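Local coordinates for enoyl-acyl carrier protein reductase (Uncultured bacterium, PDB 6KIA), which reduces enoyl-acyl carrier protein, probably with NADH as the hydride donor and as the last step of each fatty acid elongation cycle, at residues Q12-R17 / E413-A418; I38-D43 / T406-F411; E144-I149 / A221-R226; G152-F157 / G231-Y236; T212-I217 / E270-D275. All coordinates share one frame; numbering follows the deposited sequence.

Overall arrangement
All five contacts lie in or against a mostly parallel, Rossmann-type sheet. Interaction 4 joins its neighbouring strands 155-159 and 234-240. On the sheet face that carries Phe156 and Arg235, interaction 2 pairs helices 34-43 and 394-413, and interaction 1 ties the loop before strand 21-25 to the loop leaving helix 394-413, its centre about 11 Å from those of interactions 2 and 4. On the other face, helices 120-146, 196-219, 221-229 and 263-278 meet in interactions 3 and 5, centres about 18 Å apart. Along the chain, interactions 2 to 5 are nested within the loop closed by interaction 1, so segments near the two ends of the chain meet at the edge of the core.

Interaction 1. Residues Q12-R17 / E413-A418; sequences QSNIFR and ESSNPA
Asn14 and Ser415 mark the closest backbone approach, with CA atoms 5.3 Å apart, between two irregular segments; residues 413-416 form a type I beta turn, so that Ser415 projects from the turn onto the passing chain 12-17. Its OG accepts from Ile15 N at 2.9 Å, with an N-H...O angle of 154°. With chi1 at -77°, the hydroxyl is swung beside the backbone N of Ser415, and this brings it against Asn14 CA as well. OG also lies 2.6 Å from water 1, which in turn donates to Asn14 OD1 at 2.8 Å. Asn14 is thus linked through this water to the turn while holding its own chain in shape: OD1 accepts from Phe16 N, which stands above the carbonyl plane, and this defines an Asx turn. The ND2 end of the same amide donates to Phe16 O at 2.9 Å, in the carbonyl plane and on a lone pair. The segment leads from here toward strand 21-25 of the Rossmann-type sheet, while 413-418 carries the chain from helix 394-413 toward strand 421-423. Ile15 CG1 lies over the centre of the Phe16 ring, 3.8 Å above its plane, and Ser415 OG touches both, 3.5 Å from Ile15 CG1 and 3.4 Å from Phe16 CE2. Water 1 sits at the edge of that ring. Ser13 OG rests against Ser415 CB and Asn416 CB.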
# COMPACT_ATOMS: atom_id res chain seq x y z
N GLN A 12 -9.41 -1.75 -21.43
CA GLN A 12 -9.66 -0.67 -22.38
C GLN A 12 -11.00 0.03 -22.18
O GLN A 12 -11.33 0.97 -22.91
CB GLN A 12 -9.61 -1.22 -23.81
CG GLN A 12 -8.29 -1.86 -24.12
CD GLN A 12 -8.24 -2.34 -25.54
OE1 GLN A 12 -9.28 -2.59 -26.16
NE2 GLN A 12 -7.03 -2.44 -26.08
N SER A 13 -11.78 -0.42 -21.21
CA SER A 13 -13.11 0.19 -21.09
C SER A 13 -13.12 1.28 -20.01
O SER A 13 -12.24 1.34 -19.13
CB SER A 13 -14.18 -0.89 -20.83
OG SER A 13 -14.28 -1.24 -19.47
N ASN A 14 -14.05 2.22 -20.15
CA ASN A 14 -14.22 3.29 -19.18
C ASN A 14 -15.67 3.75 -19.13
O ASN A 14 -16.27 4.06 -20.16
CB ASN A 14 -13.33 4.51 -19.46
CG ASN A 14 -13.74 5.73 -18.64
OD1 ASN A 14 -13.66 5.70 -17.40
ND2 ASN A 14 -14.13 6.81 -19.30
N ILE A 15 -16.22 3.83 -17.93
CA ILE A 15 -17.58 4.34 -17.75
C ILE A 15 -17.63 5.71 -17.08
O ILE A 15 -18.71 6.30 -16.94
CB ILE A 15 -18.42 3.37 -16.91
CG1 ILE A 15 -17.86 3.27 -15.48
CG2 ILE A 15 -18.46 1.99 -17.56
CD1 ILE A 15 -18.73 2.47 -14.54
N PHE A 16 -16.48 6.21 -16.63
CA PHE A 16 -16.47 7.43 -15.83
C PHE A 16 -16.35 8.69 -16.69
O PHE A 16 -15.62 8.73 -17.69
CB PHE A 16 -15.35 7.37 -14.77
CG PHE A 16 -15.48 6.20 -13.83
CD1 PHE A 16 -16.41 6.23 -12.80
CD2 PHE A 16 -14.69 5.06 -13.98
CE1 PHE A 16 -16.57 5.15 -11.94
CE2 PHE A 16 -14.85 3.96 -13.11
CZ PHE A 16 -15.80 4.03 -12.09
N ARG A 17 -17.12 9.70 -16.30
CA ARG A 17 -17.26 10.92 -17.09
C ARG A 17 -17.37 12.12 -16.15
O ARG A 17 -17.47 11.94 -14.94
CB ARG A 17 -18.52 10.82 -17.97
CG ARG A 17 -18.27 11.10 -19.44
CD ARG A 17 -19.22 10.32 -20.33
NE ARG A 17 -18.52 9.33 -21.16
CZ ARG A 17 -18.63 8.01 -21.01
NH1 ARG A 17 -19.45 7.52 -20.08
NH2 ARG A 17 -17.95 7.19 -21.79
N GLU A 413 -9.65 -1.08 -15.21
CA GLU A 413 -10.18 -2.35 -14.77
C GLU A 413 -11.41 -2.12 -13.88
O GLU A 413 -12.35 -2.92 -13.90
CB GLU A 413 -9.12 -3.15 -14.01
CG GLU A 413 -9.53 -4.58 -13.66
CD GLU A 413 -9.77 -5.45 -14.90
OE1 GLU A 413 -9.32 -5.10 -16.01
OE2 GLU A 413 -10.39 -6.52 -14.74
N SER A 414 -11.40 -1.06 -13.08
CA SER A 414 -12.55 -0.83 -12.20
C SER A 414 -13.82 -0.49 -12.96
O SER A 414 -14.90 -0.64 -12.42
CB SER A 414 -12.27 0.24 -11.17
OG SER A 414 -11.22 -0.16 -10.29
N SER A 415 -13.74 -0.06 -14.21
CA SER A 415 -14.99 0.13 -14.94
C SER A 415 -15.68 -1.21 -15.17
O SER A 415 -16.90 -1.28 -15.20
CB SER A 415 -14.78 0.85 -16.27
OG SER A 415 -14.61 2.25 -16.07
N ASN A 416 -14.90 -2.27 -15.35
CA ASN A 416 -15.46 -3.61 -15.55
C ASN A 416 -14.54 -4.68 -14.98
O ASN A 416 -13.82 -5.36 -15.72
CB ASN A 416 -15.68 -3.88 -17.04
CG ASN A 416 -16.38 -5.21 -17.29
OD1 ASN A 416 -17.17 -5.67 -16.48
ND2 ASN A 416 -16.07 -5.83 -18.43
N PRO A 417 -14.53 -4.81 -13.65
CA PRO A 417 -13.51 -5.65 -13.00
C PRO A 417 -13.71 -7.16 -13.16
O PRO A 417 -14.85 -7.64 -13.08
CB PRO A 417 -13.63 -5.25 -11.53
CG PRO A 417 -15.05 -4.74 -11.38
CD PRO A 417 -15.36 -4.06 -12.69
N ALA A 418 -12.61 -7.89 -13.35
CA ALA A 418 -12.68 -9.33 -13.53
C ALA A 418 -13.02 -10.07 -12.24
O ALA A 418 -13.61 -11.15 -12.28
CB ALA A 418 -11.38 -9.85 -14.08
O HOH W 1 -12.37 3.45 -16.32

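Interaction 2. Residues I38-D43 / T406-F411; sequences INEARD and TGPLMF
Glu40 and Pro408 hold the nearest CA atoms, 6.2 Å apart, where helix segments 38-43 and 406-411 cross at -65° with axes 8.7 Å apart at their closest. Glu40 carries most of the contact through its aliphatic part. CB packs on the root of the Phe411 side chain, 3.7 Å from Phe411 CG. A bend at chi2 (-70°) then turns the chain onto Gly407 and Pro408, and CG settles 3.6 Å from Gly407 C, over the bare backbone of this glycine. The Glu40 and Pro408 side chains cross at about a right angle, with Glu40 CD 3.9 Å from Pro408 CB. Pro408 has no N-H to give to the preceding turn, and helix 394-413 is kinked here. Phe411, its CG anti to the backbone N (chi1 -173°), reaches against helix 34-43 and offers a ring face to the peptide between Glu40 and Ala41: Glu40 C stands 4.3 Å above the ring centre, and Ala41 N lies toward the rim. The CE1 corner of the ring meets Ala41 CA at 3.8 Å. Beyond the contact, Phe411 also packs on Phe16, while Ala41 faces Phe22 and Ile48 of the sheet. Helix 34-43 links the parallel strands 21-25 and 47-56, so this packing belongs to the first beta-alpha-beta unit of a Rossmann fold, covered by the long helix that leads to the sheet's last strand.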
# COMPACT_ATOMS: atom_id res chain seq x y z
N ILE A 38 -5.47 8.70 -8.92
CA ILE A 38 -6.17 9.96 -8.83
C ILE A 38 -5.91 10.81 -10.08
O ILE A 38 -6.84 11.45 -10.60
CB ILE A 38 -5.83 10.70 -7.53
CG1 ILE A 38 -6.90 11.76 -7.27
CG2 ILE A 38 -4.46 11.32 -7.59
CD1 ILE A 38 -6.85 12.34 -5.88
N ASN A 39 -4.70 10.74 -10.64
CA ASN A 39 -4.45 11.51 -11.85
C ASN A 39 -5.34 11.01 -12.99
O ASN A 39 -5.86 11.81 -13.80
CB ASN A 39 -2.99 11.41 -12.28
CG ASN A 39 -2.03 12.04 -11.27
OD1 ASN A 39 -2.43 12.83 -10.42
ND2 ASN A 39 -0.76 11.71 -11.39
N GLU A 40 -5.59 9.70 -13.01
CA GLU A 40 -6.48 9.14 -14.03
C GLU A 40 -7.88 9.69 -13.84
O GLU A 40 -8.56 10.13 -14.80
CB GLU A 40 -6.49 7.62 -13.97
CG GLU A 40 -5.19 7.06 -14.49
CD GLU A 40 -5.06 7.26 -15.98
OE1 GLU A 40 -6.07 7.08 -16.69
OE2 GLU A 40 -3.99 7.68 -16.42
N ALA A 41 -8.31 9.69 -12.59
CA ALA A 41 -9.65 10.18 -12.30
C ALA A 41 -9.76 11.65 -12.70
O ALA A 41 -10.79 12.09 -13.23
CB ALA A 41 -9.97 10.00 -10.84
N ARG A 42 -8.68 12.40 -12.46
CA ARG A 42 -8.69 13.83 -12.77
C ARG A 42 -8.79 13.98 -14.28
O ARG A 42 -9.59 14.80 -14.76
CB ARG A 42 -7.44 14.53 -12.20
CG ARG A 42 -7.50 16.06 -12.25
CD ARG A 42 -6.42 16.73 -11.39
NE ARG A 42 -6.55 16.44 -9.96
CZ ARG A 42 -5.80 15.58 -9.28
NH1 ARG A 42 -4.84 14.90 -9.90
NH2 ARG A 42 -6.01 15.40 -7.99
N ASP A 43 -8.03 13.19 -15.04
CA ASP A 43 -8.02 13.45 -16.49
C ASP A 43 -9.29 12.94 -17.16
O ASP A 43 -9.61 13.36 -18.27
CB ASP A 43 -6.80 12.81 -17.18
CG ASP A 43 -5.48 13.17 -16.54
OD1 ASP A 43 -5.35 14.30 -16.01
OD2 ASP A 43 -4.54 12.34 -16.63
N THR A 406 0.26 1.57 -12.92
CA THR A 406 -0.84 0.99 -12.15
C THR A 406 -2.06 1.90 -12.18
O THR A 406 -3.18 1.41 -12.05
CB THR A 406 -0.45 0.68 -10.67
OG1 THR A 406 -0.07 1.88 -9.98
CG2 THR A 406 0.69 -0.35 -10.64
N GLY A 407 -1.84 3.21 -12.34
CA GLY A 407 -2.94 4.17 -12.42
C GLY A 407 -4.04 3.80 -13.40
O GLY A 407 -5.17 3.55 -13.01
N PRO A 408 -3.71 3.78 -14.69
CA PRO A 408 -4.69 3.43 -15.72
C PRO A 408 -5.14 1.99 -15.61
O PRO A 408 -6.30 1.70 -15.91
CB PRO A 408 -3.95 3.71 -17.03
CG PRO A 408 -2.53 3.82 -16.66
CD PRO A 408 -2.48 4.31 -15.27
N LEU A 409 -4.25 1.08 -15.21
CA LEU A 409 -4.69 -0.29 -15.01
C LEU A 409 -5.85 -0.36 -14.01
O LEU A 409 -6.87 -0.98 -14.31
CB LEU A 409 -3.53 -1.17 -14.52
CG LEU A 409 -2.51 -1.54 -15.61
CD1 LEU A 409 -1.32 -2.29 -15.01
CD2 LEU A 409 -3.16 -2.36 -16.72
N MET A 410 -5.70 0.24 -12.83
CA MET A 410 -6.74 0.16 -11.82
C MET A 410 -7.97 0.98 -12.26
O MET A 410 -9.11 0.52 -12.12
CB MET A 410 -6.23 0.64 -10.48
CG MET A 410 -5.15 -0.29 -9.92
SD MET A 410 -4.41 0.34 -8.40
CE MET A 410 -5.83 0.40 -7.27
N PHE A 411 -7.72 2.15 -12.85
CA PHE A 411 -8.83 3.03 -13.24
C PHE A 411 -9.70 2.35 -14.29
O PHE A 411 -10.94 2.35 -14.19
CB PHE A 411 -8.31 4.37 -13.77
CG PHE A 411 -9.41 5.36 -14.05
CD1 PHE A 411 -10.13 5.93 -13.01
CD2 PHE A 411 -9.74 5.69 -15.36
CE1 PHE A 411 -11.19 6.84 -13.29
CE2 PHE A 411 -10.77 6.59 -15.64
CZ PHE A 411 -11.49 7.17 -14.60

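Interaction 3. Residues E144-I149 / A221-R226; sequences ELDGMI and AAIRAR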
# COMPACT_ATOMS: atom_id res chain seq x y z
N GLU A 144 -22.20 13.75 4.57
CA GLU A 144 -21.83 14.92 3.78
C GLU A 144 -21.64 14.60 2.28
O GLU A 144 -22.07 15.35 1.40
CB GLU A 144 -20.56 15.56 4.34
CG GLU A 144 -20.29 16.94 3.81
CD GLU A 144 -19.18 17.65 4.56
OE1 GLU A 144 -19.07 17.43 5.78
OE2 GLU A 144 -18.42 18.41 3.93
N LEU A 145 -21.02 13.46 2.00
CA LEU A 145 -20.75 13.04 0.64
C LEU A 145 -22.04 12.75 -0.13
O LEU A 145 -22.12 13.00 -1.33
CB LEU A 145 -19.87 11.80 0.65
CG LEU A 145 -19.36 11.29 -0.68
CD1 LEU A 145 -18.40 12.29 -1.33
CD2 LEU A 145 -18.70 9.94 -0.45
N ASP A 146 -23.03 12.19 0.56
CA ASP A 146 -24.28 11.82 -0.09
C ASP A 146 -24.88 13.02 -0.81
O ASP A 146 -25.39 12.90 -1.92
CB ASP A 146 -25.28 11.25 0.93
CG ASP A 146 -26.57 10.81 0.29
OD1 ASP A 146 -26.57 9.78 -0.43
OD2 ASP A 146 -27.59 11.49 0.51
N GLY A 147 -24.78 14.19 -0.19
CA GLY A 147 -25.31 15.41 -0.77
C GLY A 147 -24.54 15.90 -1.98
O GLY A 147 -25.01 16.75 -2.73
N MET A 148 -23.34 15.36 -2.17
CA MET A 148 -22.46 15.77 -3.25
C MET A 148 -22.50 14.87 -4.50
O MET A 148 -21.94 15.23 -5.53
CB MET A 148 -21.01 15.81 -2.76
CG MET A 148 -20.79 16.56 -1.47
SD MET A 148 -19.01 16.49 -1.11
CE MET A 148 -18.99 16.93 0.61
N ILE A 149 -23.12 13.70 -4.39
CA ILE A 149 -23.16 12.76 -5.50
C ILE A 149 -24.60 12.66 -6.03
O ILE A 149 -25.48 12.11 -5.37
CB ILE A 149 -22.62 11.36 -5.10
CG1 ILE A 149 -21.28 11.49 -4.36
CG2 ILE A 149 -22.49 10.44 -6.32
CD1 ILE A 149 -20.76 10.17 -3.85
N ALA A 221 -23.15 2.31 2.07
CA ALA A 221 -24.21 1.44 1.56
C ALA A 221 -25.43 2.21 1.06
O ALA A 221 -26.00 1.84 0.03
CB ALA A 221 -24.65 0.44 2.65
N ALA A 222 -25.83 3.25 1.79
CA ALA A 222 -27.02 4.03 1.41
C ALA A 222 -26.77 4.77 0.10
O ALA A 222 -27.62 4.79 -0.80
CB ALA A 222 -27.39 5.00 2.50
N ILE A 223 -25.59 5.38 -0.00
CA ILE A 223 -25.19 6.02 -1.25
C ILE A 223 -25.19 5.02 -2.40
O ILE A 223 -25.74 5.29 -3.48
CB ILE A 223 -23.77 6.65 -1.12
CG1 ILE A 223 -23.79 7.80 -0.12
CG2 ILE A 223 -23.29 7.13 -2.47
CD1 ILE A 223 -22.40 8.34 0.24
N ARG A 224 -24.55 3.87 -2.18
CA ARG A 224 -24.47 2.80 -3.18
C ARG A 224 -25.86 2.41 -3.68
O ARG A 224 -26.10 2.32 -4.89
CB ARG A 224 -23.72 1.58 -2.61
CG ARG A 224 -23.55 0.47 -3.63
CD ARG A 224 -22.62 -0.65 -3.12
NE ARG A 224 -23.18 -1.41 -2.00
CZ ARG A 224 -22.76 -1.31 -0.74
NH1 ARG A 224 -21.77 -0.48 -0.42
NH2 ARG A 224 -23.34 -2.04 0.21
N ALA A 225 -26.76 2.12 -2.74
CA ALA A 225 -28.12 1.74 -3.09
C ALA A 225 -28.83 2.82 -3.93
O ALA A 225 -29.48 2.51 -4.93
CB ALA A 225 -28.92 1.45 -1.85
N ARG A 226 -28.68 4.08 -3.52
CA ARG A 226 -29.40 5.14 -4.22
C ARG A 226 -28.85 5.31 -5.64
O ARG A 226 -29.63 5.49 -6.61
CB ARG A 226 -29.33 6.45 -3.42
CG ARG A 226 -29.72 7.71 -4.22
CD ARG A 226 -29.66 8.98 -3.38
NE ARG A 226 -28.30 9.34 -2.96
CZ ARG A 226 -27.45 10.01 -3.73
NH1 ARG A 226 -27.82 10.37 -4.96
NH2 ARG A 226 -26.24 10.31 -3.28
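Arg226 reaches from helix 221-229 to Asp146 and Ile149. From CB its chain runs extended through CG to CD, and a turn at chi3 (67°) then swings NE toward Asp146. NE donates to Asp146 OD1 at 3.1 Å, on the syn side, while NH2 meets the same oxygen at 2.9 Å from well above the carboxylate plane. Both nitrogens come from one face of the carboxylate, which stands at 83° to the guanidinium. This side-on salt bridge is followed by an end-on grip: NH1 and NH2 each lie 2.9 Å from Ile149 O, so NH2 serves both acceptors and the group is fixed against rotation. The guanidinium has a second charged partner in Asp151, through NH1. The two helices lead into strands 155-159 and 234-240 of the Rossmann-type sheet and lie on the same face of it, and the type I turn 146-149 brings both acceptors to one guanidinium. Beside the polar cluster, Ile223 fills the space between the helices. Its CG1 lies 3.4 Å from Asp146 OD1, its CD1 touches Leu145 CD2 at 4.1 Å, and its CG2 meets Ile149 CD1 at 4.2 Å.

Interaction 4. Residues G152-F157 / G231-Y236; sequences GANAFF and GGQVRY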
# COMPACT_ATOMS: atom_id res chain seq x y z
N GLY A 152 -27.87 9.17 -10.52
CA GLY A 152 -27.42 8.94 -11.88
C GLY A 152 -25.91 8.92 -12.01
O GLY A 152 -25.38 8.49 -13.02
N ALA A 153 -25.21 9.42 -11.01
CA ALA A 153 -23.74 9.42 -11.09
C ALA A 153 -23.12 8.06 -10.83
O ALA A 153 -23.72 7.17 -10.21
CB ALA A 153 -23.18 10.42 -10.15
N ASN A 154 -21.91 7.90 -11.35
CA ASN A 154 -21.04 6.79 -10.98
C ASN A 154 -20.16 7.24 -9.85
O ASN A 154 -19.79 8.41 -9.79
CB ASN A 154 -20.19 6.34 -12.18
CG ASN A 154 -21.03 5.84 -13.34
OD1 ASN A 154 -22.11 5.29 -13.14
ND2 ASN A 154 -20.52 6.01 -14.56
N ALA A 155 -19.84 6.34 -8.93
CA ALA A 155 -18.95 6.66 -7.83
C ALA A 155 -17.82 5.61 -7.75
O ALA A 155 -18.03 4.40 -7.88
CB ALA A 155 -19.72 6.74 -6.51
N PHE A 156 -16.63 6.12 -7.49
CA PHE A 156 -15.39 5.34 -7.41
C PHE A 156 -14.78 5.64 -6.05
O PHE A 156 -14.26 6.75 -5.82
CB PHE A 156 -14.47 5.76 -8.58
CG PHE A 156 -13.25 4.88 -8.81
CD1 PHE A 156 -12.78 4.68 -10.10
CD2 PHE A 156 -12.66 4.17 -7.78
CE1 PHE A 156 -11.65 3.86 -10.34
CE2 PHE A 156 -11.54 3.35 -8.01
CZ PHE A 156 -11.07 3.20 -9.29
N PHE A 157 -14.84 4.67 -5.14
CA PHE A 157 -14.27 4.84 -3.81
C PHE A 157 -12.92 4.14 -3.80
O PHE A 157 -12.87 2.92 -3.95
CB PHE A 157 -15.18 4.23 -2.72
CG PHE A 157 -16.49 4.93 -2.54
CD1 PHE A 157 -16.62 6.00 -1.65
CD2 PHE A 157 -17.60 4.50 -3.23
CE1 PHE A 157 -17.84 6.63 -1.46
CE2 PHE A 157 -18.82 5.11 -3.06
CZ PHE A 157 -18.95 6.20 -2.18
N GLY A 231 -29.58 4.36 -11.91
CA GLY A 231 -28.83 4.19 -13.14
C GLY A 231 -27.34 4.45 -13.01
O GLY A 231 -26.64 4.64 -14.02
N GLY A 232 -26.84 4.48 -11.78
CA GLY A 232 -25.41 4.68 -11.58
C GLY A 232 -24.66 3.39 -11.37
O GLY A 232 -25.26 2.33 -11.19
N GLN A 233 -23.32 3.48 -11.41
CA GLN A 233 -22.41 2.37 -11.08
C GLN A 233 -21.53 2.76 -9.91
O GLN A 233 -21.10 3.91 -9.79
CB GLN A 233 -21.52 2.02 -12.28
CG GLN A 233 -22.29 1.52 -13.50
CD GLN A 233 -22.80 0.11 -13.31
OE1 GLN A 233 -22.10 -0.75 -12.76
NE2 GLN A 233 -24.01 -0.15 -13.80
N VAL A 234 -21.26 1.80 -9.03
CA VAL A 234 -20.38 2.05 -7.89
C VAL A 234 -19.25 1.03 -7.86
O VAL A 234 -19.47 -0.17 -8.04
CB VAL A 234 -21.17 2.00 -6.57
CG1 VAL A 234 -20.23 2.14 -5.35
CG2 VAL A 234 -22.24 3.07 -6.56
N ARG A 235 -18.04 1.53 -7.62
CA ARG A 235 -16.85 0.69 -7.56
C ARG A 235 -16.05 1.01 -6.29
O ARG A 235 -16.00 2.16 -5.83
CB ARG A 235 -15.98 0.93 -8.79
CG ARG A 235 -16.66 0.68 -10.12
CD ARG A 235 -17.03 -0.78 -10.29
NE ARG A 235 -17.56 -1.02 -11.64
CZ ARG A 235 -18.86 -1.04 -11.92
NH1 ARG A 235 -19.74 -0.87 -10.95
NH2 ARG A 235 -19.27 -1.25 -13.17
N TYR A 236 -15.41 -0.02 -5.74
CA TYR A 236 -14.45 0.13 -4.64
C TYR A 236 -13.13 -0.47 -5.07
O TYR A 236 -13.12 -1.55 -5.67
CB TYR A 236 -14.92 -0.56 -3.36
CG TYR A 236 -16.26 -0.06 -2.88
CD1 TYR A 236 -17.43 -0.57 -3.42
CD2 TYR A 236 -16.35 0.95 -1.93
CE1 TYR A 236 -18.67 -0.10 -3.01
CE2 TYR A 236 -17.59 1.42 -1.51
CZ TYR A 236 -18.73 0.89 -2.06
OH TYR A 236 -19.96 1.34 -1.65
O HOH W 2 -24.11 4.95 -15.04
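Asn154 OD1 is gripped by two donors: Gln233 N at 2.8 Å, tilted 24° from the carbonyl plane, and water 2, also at 2.8 Å, which donates in addition to Gly231 O. The bond stands just ahead of the parallel ladder between strands 155-159 and 234-240, next to each other in a Rossmann-type sheet. Here a side-chain oxygen takes over as the acceptor, and the pairing extends back from the strands into the loops. The ladder proper begins with Ala155 N to Gln233 O at 2.9 Å, followed by Arg235 N to Ala155 O at the same length. It goes on with Phe157 N to Arg235 O at 2.8 Å, an almost straight bond of 175°. Ahead of the ladder, Gly232 CA lies against Ala153 O in a CA-H...O contact. On the face that carries Phe156, the Arg235 chain is bent back so that NH1 and NH2 meet Gln233 OE1 end-on, and NH1 also donates to Val234 O; NH2 has a further partner in Ser415 O. On the other face Phe157 and Tyr236 run side by side against helix 196-219, and Tyr236 OH is bonded to Ser220 and Arg224. Their ring planes, 11° apart, are slid so far that the rings barely overlap, with Phe157 CD2 3.5 Å from Tyr236 CE2.

Interaction 5. Residues T212-I217 / E270-D275; sequences TFLHLI and ERIAED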
# COMPACT_ATOMS: atom_id res chain seq x y z
N THR A 212 -10.92 -1.03 7.85
CA THR A 212 -11.30 0.25 7.26
C THR A 212 -11.99 0.08 5.89
O THR A 212 -12.85 0.89 5.54
CB THR A 212 -10.08 1.16 7.07
OG1 THR A 212 -9.05 0.42 6.41
CG2 THR A 212 -9.54 1.62 8.42
N PHE A 213 -11.59 -0.92 5.10
CA PHE A 213 -12.24 -1.20 3.81
C PHE A 213 -13.67 -1.66 4.02
O PHE A 213 -14.57 -1.27 3.29
CB PHE A 213 -11.45 -2.24 3.03
CG PHE A 213 -11.80 -2.35 1.57
CD1 PHE A 213 -11.90 -1.21 0.75
CD2 PHE A 213 -11.89 -3.59 0.97
CE1 PHE A 213 -12.17 -1.33 -0.62
CE2 PHE A 213 -12.17 -3.71 -0.39
CZ PHE A 213 -12.29 -2.58 -1.19
N LEU A 214 -13.86 -2.50 5.04
CA LEU A 214 -15.20 -2.96 5.38
C LEU A 214 -16.04 -1.78 5.84
O LEU A 214 -17.21 -1.68 5.47
CB LEU A 214 -15.18 -4.04 6.47
CG LEU A 214 -16.58 -4.45 6.95
CD1 LEU A 214 -17.34 -5.18 5.83
CD2 LEU A 214 -16.53 -5.30 8.22
N HIS A 215 -15.45 -0.88 6.63
CA HIS A 215 -16.20 0.26 7.14
C HIS A 215 -16.55 1.20 6.01
O HIS A 215 -17.58 1.86 6.03
CB HIS A 215 -15.40 1.00 8.21
CG HIS A 215 -15.12 0.16 9.41
ND1 HIS A 215 -16.06 -0.71 9.92
CD2 HIS A 215 -14.01 0.03 10.17
CE1 HIS A 215 -15.53 -1.34 10.96
NE2 HIS A 215 -14.30 -0.91 11.13
N LEU A 216 -15.69 1.23 4.99
CA LEU A 216 -15.97 2.01 3.81
C LEU A 216 -17.15 1.44 3.05
O LEU A 216 -18.09 2.16 2.69
CB LEU A 216 -14.74 2.05 2.90
CG LEU A 216 -14.97 2.56 1.48
CD1 LEU A 216 -15.60 3.97 1.45
CD2 LEU A 216 -13.66 2.49 0.71
N ILE A 217 -17.12 0.13 2.84
CA ILE A 217 -18.18 -0.52 2.08
C ILE A 217 -19.53 -0.42 2.81
O ILE A 217 -20.57 -0.13 2.20
CB ILE A 217 -17.82 -1.99 1.79
CG1 ILE A 217 -16.66 -2.03 0.77
CG2 ILE A 217 -19.02 -2.74 1.20
CD1 ILE A 217 -15.99 -3.39 0.62
N GLU A 270 -8.29 -8.83 1.42
CA GLU A 270 -8.76 -9.66 0.31
C GLU A 270 -10.08 -10.35 0.65
O GLU A 270 -11.01 -10.35 -0.16
CB GLU A 270 -7.71 -10.70 -0.06
CG GLU A 270 -6.47 -10.09 -0.67
CD GLU A 270 -5.35 -11.09 -0.81
OE1 GLU A 270 -5.41 -12.16 -0.16
OE2 GLU A 270 -4.39 -10.79 -1.54
N ARG A 271 -10.15 -10.95 1.84
CA ARG A 271 -11.39 -11.64 2.22
C ARG A 271 -12.60 -10.70 2.29
O ARG A 271 -13.70 -11.07 1.92
CB ARG A 271 -11.22 -12.36 3.56
CG ARG A 271 -10.29 -13.55 3.48
CD ARG A 271 -10.35 -14.45 4.72
NE ARG A 271 -10.12 -13.75 5.99
CZ ARG A 271 -8.92 -13.53 6.52
NH1 ARG A 271 -7.82 -13.93 5.89
NH2 ARG A 271 -8.82 -12.90 7.68
N ILE A 272 -12.38 -9.47 2.77
CA ILE A 272 -13.46 -8.48 2.78
C ILE A 272 -13.95 -8.21 1.36
O ILE A 272 -15.18 -8.19 1.10
CB ILE A 272 -12.98 -7.16 3.46
CG1 ILE A 272 -12.80 -7.38 4.96
CG2 ILE A 272 -13.99 -6.03 3.21
CD1 ILE A 272 -11.95 -6.31 5.64
N ALA A 273 -13.02 -8.06 0.42
CA ALA A 273 -13.40 -7.86 -0.99
C ALA A 273 -14.19 -9.05 -1.54
O ALA A 273 -15.18 -8.88 -2.25
CB ALA A 273 -12.17 -7.62 -1.87
N GLU A 274 -13.72 -10.26 -1.25
CA GLU A 274 -14.40 -11.47 -1.74
C GLU A 274 -15.82 -11.59 -1.17
O GLU A 274 -16.78 -11.88 -1.93
CB GLU A 274 -13.57 -12.71 -1.41
CG GLU A 274 -12.25 -12.73 -2.15
CD GLU A 274 -11.29 -13.81 -1.66
OE1 GLU A 274 -11.34 -14.16 -0.46
OE2 GLU A 274 -10.48 -14.30 -2.47
N ASP A 275 -15.97 -11.30 0.12
CA ASP A 275 -17.29 -11.37 0.77
C ASP A 275 -18.22 -10.35 0.14
O ASP A 275 -19.39 -10.65 -0.15
CB ASP A 275 -17.22 -11.08 2.27
CG ASP A 275 -16.47 -12.14 3.07
OD1 ASP A 275 -16.39 -13.30 2.62
OD2 ASP A 275 -16.04 -11.81 4.20
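Ile272 and Phe213 join two helices of the layer that covers one face of the Rossmann-type sheet, 263-278 and 196-219. The short segments run in roughly the same direction, at 26°, with their axes 9.7 Å apart, and the contact is wholly apolar. Ile272 is its centre. CG1 lies beside the backbone N (chi1 -70°), which sets CG2 anti to that N and into the other helix, where it is met by three residues: Phe213 CD2 at 3.9 Å, the backbone CA of Leu214 at 3.9 Å and Ile217 CD1 at 4.2 Å. The other branch ends in CD1, which lies 4.0 Å from Leu214 CB. Phe213 slides past Ile272 in the opposite direction, and the edge of its ring reaches Ala273 CB, 4.2 Å from CE2. One face of this ring is covered by Ile217 CD1, 4.0 Å above the plane and toward the rim, a neighbour one turn on in the same helix. His159 meets Phe213 edge-to-face, and the side chain of Phe213 is about 10 Å from the bound NADH. The contact belongs to the helical layer on one face of the Rossmann-type sheet, with helix 263-278 in the crossover between the parallel strands 234-240 and 283-287.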